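PDB 6KHU: diguanylate cyclase/phosphodiesterase-domain containing protein from Thermotoga maritima MSB8, which is a putative diguanylate cyclase of the GGDEF family, whose members typically make cyclic di-GMP from two molecules of GTP. Local coordinates for residues I54-E57 against C58-V61; I93-H96 against I97-I100. One frame throughout, in Å; residues are numbered along the deposited sequence.

Contact 1: I54-E57 against C58-V61. With ZN (zinc ion), chain C.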
# COMPACT_ATOMS: atom_id res chain seq x y z
N ILE A 54 -6.08 -8.57 2.28
CA ILE A 54 -5.62 -8.67 0.89
C ILE A 54 -4.24 -8.05 0.75
O ILE A 54 -3.34 -8.63 0.13
CB ILE A 54 -6.64 -8.01 -0.06
CG1 ILE A 54 -7.89 -8.87 -0.22
CG2 ILE A 54 -5.98 -7.70 -1.41
CD1 ILE A 54 -9.04 -8.14 -0.92
N LEU A 55 -4.05 -6.86 1.33
CA LEU A 55 -2.74 -6.21 1.26
C LEU A 55 -1.70 -6.97 2.08
O LEU A 55 -0.53 -7.01 1.69
CB LEU A 55 -2.85 -4.76 1.75
CG LEU A 55 -3.71 -3.89 0.84
CD1 LEU A 55 -3.94 -2.57 1.50
CD2 LEU A 55 -3.06 -3.72 -0.52
N LYS A 56 -2.11 -7.54 3.21
CA LYS A 56 -1.20 -8.40 3.96
C LYS A 56 -0.69 -9.55 3.10
O LYS A 56 0.46 -9.99 3.27
CB LYS A 56 -1.89 -8.96 5.20
CG LYS A 56 -1.82 -8.08 6.44
CD LYS A 56 -0.37 -7.65 6.75
CE LYS A 56 0.52 -8.82 7.14
NZ LYS A 56 1.66 -8.38 8.00
N GLU A 57 -1.51 -10.03 2.17
CA GLU A 57 -1.10 -11.12 1.29
C GLU A 57 0.07 -10.72 0.40
O GLU A 57 0.86 -11.58 0.00
CB GLU A 57 -2.28 -11.57 0.43
CG GLU A 57 -2.09 -12.95 -0.16
CD GLU A 57 -3.26 -13.39 -1.01
OE1 GLU A 57 -3.02 -14.11 -1.99
OE2 GLU A 57 -4.41 -13.01 -0.69
N CYS A 58 0.19 -9.43 0.06
CA CYS A 58 1.30 -8.96 -0.77
C CYS A 58 2.63 -8.93 -0.05
O CYS A 58 3.67 -8.76 -0.70
CB CYS A 58 1.03 -7.55 -1.29
SG CYS A 58 -0.51 -7.36 -2.18
N VAL A 59 2.63 -9.03 1.28
CA VAL A 59 3.86 -8.94 2.06
C VAL A 59 4.72 -10.18 1.78
O VAL A 59 4.32 -11.30 2.08
CB VAL A 59 3.53 -8.82 3.56
CG1 VAL A 59 4.75 -9.10 4.44
CG2 VAL A 59 2.94 -7.45 3.85
N ARG A 60 5.90 -9.96 1.19
CA ARG A 60 6.81 -11.07 0.88
C ARG A 60 7.95 -11.23 1.88
O ARG A 60 8.40 -12.36 2.10
CB ARG A 60 7.46 -10.89 -0.50
CG ARG A 60 6.63 -10.26 -1.59
CD ARG A 60 7.54 -9.99 -2.81
NE ARG A 60 8.67 -10.92 -2.84
CZ ARG A 60 9.95 -10.58 -2.65
NH1 ARG A 60 10.27 -9.31 -2.41
NH2 ARG A 60 10.90 -11.49 -2.68
N VAL A 61 8.44 -10.15 2.46
CA VAL A 61 9.51 -10.24 3.46
C VAL A 61 9.09 -9.42 4.66
O VAL A 61 8.20 -8.56 4.56
CB VAL A 61 10.87 -9.78 2.87
CG1 VAL A 61 11.25 -10.68 1.70
CG2 VAL A 61 10.81 -8.32 2.42
ZN ZN C . -4.78 -14.67 -2.83

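Contact 2: I93-H96 against I97-I100. With ZN (zinc ion), chain C.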
# COMPACT_ATOMS: atom_id res chain seq x y z
N ILE A 93 -4.11 -7.33 -6.42
CA ILE A 93 -4.97 -6.68 -5.43
C ILE A 93 -6.37 -6.47 -6.00
O ILE A 93 -7.38 -6.77 -5.35
CB ILE A 93 -4.35 -5.36 -4.94
CG1 ILE A 93 -3.01 -5.62 -4.22
CG2 ILE A 93 -5.34 -4.60 -4.05
CD1 ILE A 93 -2.12 -4.41 -4.13
N LYS A 94 -6.44 -5.97 -7.24
CA LYS A 94 -7.74 -5.71 -7.88
C LYS A 94 -8.54 -7.00 -8.05
O LYS A 94 -9.74 -7.04 -7.76
CB LYS A 94 -7.54 -5.02 -9.23
CG LYS A 94 -6.95 -3.60 -9.12
CD LYS A 94 -7.34 -2.70 -10.30
CE LYS A 94 -6.62 -3.10 -11.57
NZ LYS A 94 -6.74 -2.08 -12.65
N ASN A 95 -7.88 -8.08 -8.49
CA ASN A 95 -8.53 -9.38 -8.63
C ASN A 95 -9.10 -9.87 -7.31
O ASN A 95 -10.21 -10.42 -7.28
CB ASN A 95 -7.54 -10.41 -9.18
CG ASN A 95 -7.19 -10.17 -10.64
OD1 ASN A 95 -7.79 -9.34 -11.30
ND2 ASN A 95 -6.21 -10.92 -11.15
N HIS A 96 -8.36 -9.70 -6.21
CA HIS A 96 -8.90 -10.12 -4.92
C HIS A 96 -10.11 -9.28 -4.52
O HIS A 96 -11.11 -9.82 -4.03
CB HIS A 96 -7.83 -10.05 -3.84
CG HIS A 96 -6.85 -11.19 -3.88
ND1 HIS A 96 -5.93 -11.34 -4.90
CD2 HIS A 96 -6.68 -12.25 -3.06
CE1 HIS A 96 -5.23 -12.44 -4.70
NE2 HIS A 96 -5.66 -13.01 -3.59
N ILE A 97 -10.04 -7.97 -4.72
CA ILE A 97 -11.20 -7.12 -4.43
C ILE A 97 -12.35 -7.48 -5.37
O ILE A 97 -13.52 -7.49 -4.95
CB ILE A 97 -10.81 -5.63 -4.51
CG1 ILE A 97 -9.58 -5.36 -3.64
CG2 ILE A 97 -11.97 -4.75 -4.07
CD1 ILE A 97 -9.13 -3.92 -3.63
N GLU A 98 -12.04 -7.81 -6.63
CA GLU A 98 -13.08 -8.26 -7.56
C GLU A 98 -13.73 -9.55 -7.08
O GLU A 98 -14.96 -9.68 -7.08
CB GLU A 98 -12.50 -8.44 -8.97
CG GLU A 98 -13.52 -8.98 -10.01
CD GLU A 98 -12.96 -8.98 -11.44
OE1 GLU A 98 -11.93 -8.31 -11.69
OE2 GLU A 98 -13.56 -9.66 -12.33
N SER A 99 -12.91 -10.51 -6.65
CA SER A 99 -13.43 -11.77 -6.14
C SER A 99 -14.39 -11.59 -4.98
O SER A 99 -15.22 -12.47 -4.73
CB SER A 99 -12.28 -12.68 -5.72
OG SER A 99 -11.92 -13.55 -6.77
N ILE A 100 -14.31 -10.47 -4.25
CA ILE A 100 -15.26 -10.24 -3.18
C ILE A 100 -16.57 -9.72 -3.74
O ILE A 100 -17.65 -10.15 -3.32
CB ILE A 100 -14.69 -9.26 -2.14
CG1 ILE A 100 -13.40 -9.81 -1.54
CG2 ILE A 100 -15.73 -8.97 -1.08
CD1 ILE A 100 -12.70 -8.84 -0.60
ZN ZN C . -4.78 -14.67 -2.83

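Contact 1: I54-E57 against C58-V61
Cys58 and Val59 turn back onto the last residues before them, each through its backbone N-H and its side chain. The N of Cys58 bonds to O of Leu55 at 3.0 Å, and Val59 N does the same with Lys56 O at 3.1 Å, so both links span three residues rather than the four of a regular alpha-helix. In both, the donor stands well above the carbonyl plane, 64° out of it for Cys58. With chi1 at -55°, SG of Cys58 lies beside its own backbone N and folds back over the preceding turn, 3.9 Å from Ile54 O. Val59 CB sits 3.3 Å from Lys56 O, the same oxygen its N-H uses. Its CG2 branch also faces the aliphatic part of the lysine, meeting CE of Lys56 at 4.3 Å.

Glu57, an exposed residue, extends away from the turn, CG anti to its N (chi1 -161°). The outstretched chain carries Glu57 OE1 to 2.0 Å from the zinc ion, whereas OE2 sits farther off, 2.7 Å from the metal, making a lopsided grip by the carboxylate. NE2 of His96, from helix 86-100, binds the same ion.

In the GGDEF fold, this is where a helix packed on the central sheet gives way to the loop that leads into the hairpin carrying the GGDEF signature in this family, here in a diverged form between strands 65-68 and 73-79. Leu55 and Cys58 are buried, both touching Leu76 of strand 73-79 and Ile93 of helix 86-100, while Val59 leans on Val66. The ammonium of Lys56 is held at its far end by the carbonyl oxygens of Pro2 and Arg5.

Contact 2: I93-H96 against I97-I100
Ile93 meets Ile97 one turn further along the helix, through both backbone and side chain. Its carbonyl oxygen takes the N-H of Ile97 at 3.0 Å. Alongside it the two side chains point the same way, with CG2 of Ile93 against CD1 of Ile97 at 3.9 Å. The chi1 of Ile97, -52°, swings CG1 back beside its own N and close over the Ile93 oxygen. With an alanine here CG1 and CD1 are gone, and the space beside Ile93, Ile54 and Tyr105 would probably be left poorly filled.

Lys94 repeats the backbone link: its O receives Glu98 N at 2.7 Å. Asn95 continues the pattern, its O accepting the N-H of Ser99 at 2.8 Å, while the side chains of Asn95 and Glu98 stand on the exposed side of the helix.

At His96 the run slackens, since Ile100 N reaches its oxygen in only a weak bond; CG1 of Ile100 also passes over His96 O, 3.4 Å away. The imidazole works elsewhere: ND1 bonds to the carbonyl of Arg92 one turn back, which helps fix the ring's rotation, and His96 NE2 binds the zinc ion at 2.0 Å. The metal lies beyond NE2, nearly equidistant from CD2 and CE1, as expected for a metal on that nitrogen. His96 NE2 and Glu57 OE1 thus reach the zinc from neighbouring helices. The backbone beneath keeps the regular i to i+4 bonding of an alpha-helix, its Ile93 and Ile97 face turned to strand 105-112 and helix 41-57.

Overall arrangement
Contact 1 sits at the end of helix 41-57 and the loop after it, contact 2 on helix 86-100, and one zinc ion ties their more exposed sides together. Contact 1 is the deeper, its centre about 9 Å from the centre of the chain against about 15 Å for contact 2. They meet in the buried interior where Cys58 SG lies 3.7 Å from Ile93 CG1; a separate apolar contact, nearer the rim, brings Ile54 CD1 equally close to Ile100 CD1. The backbone of contact 1 is leaving its helix, whereas contact 2 is still mostly helical. Contact 1 also adjoins strands 65-68 and 73-79; contact 2 faces strand 105-112.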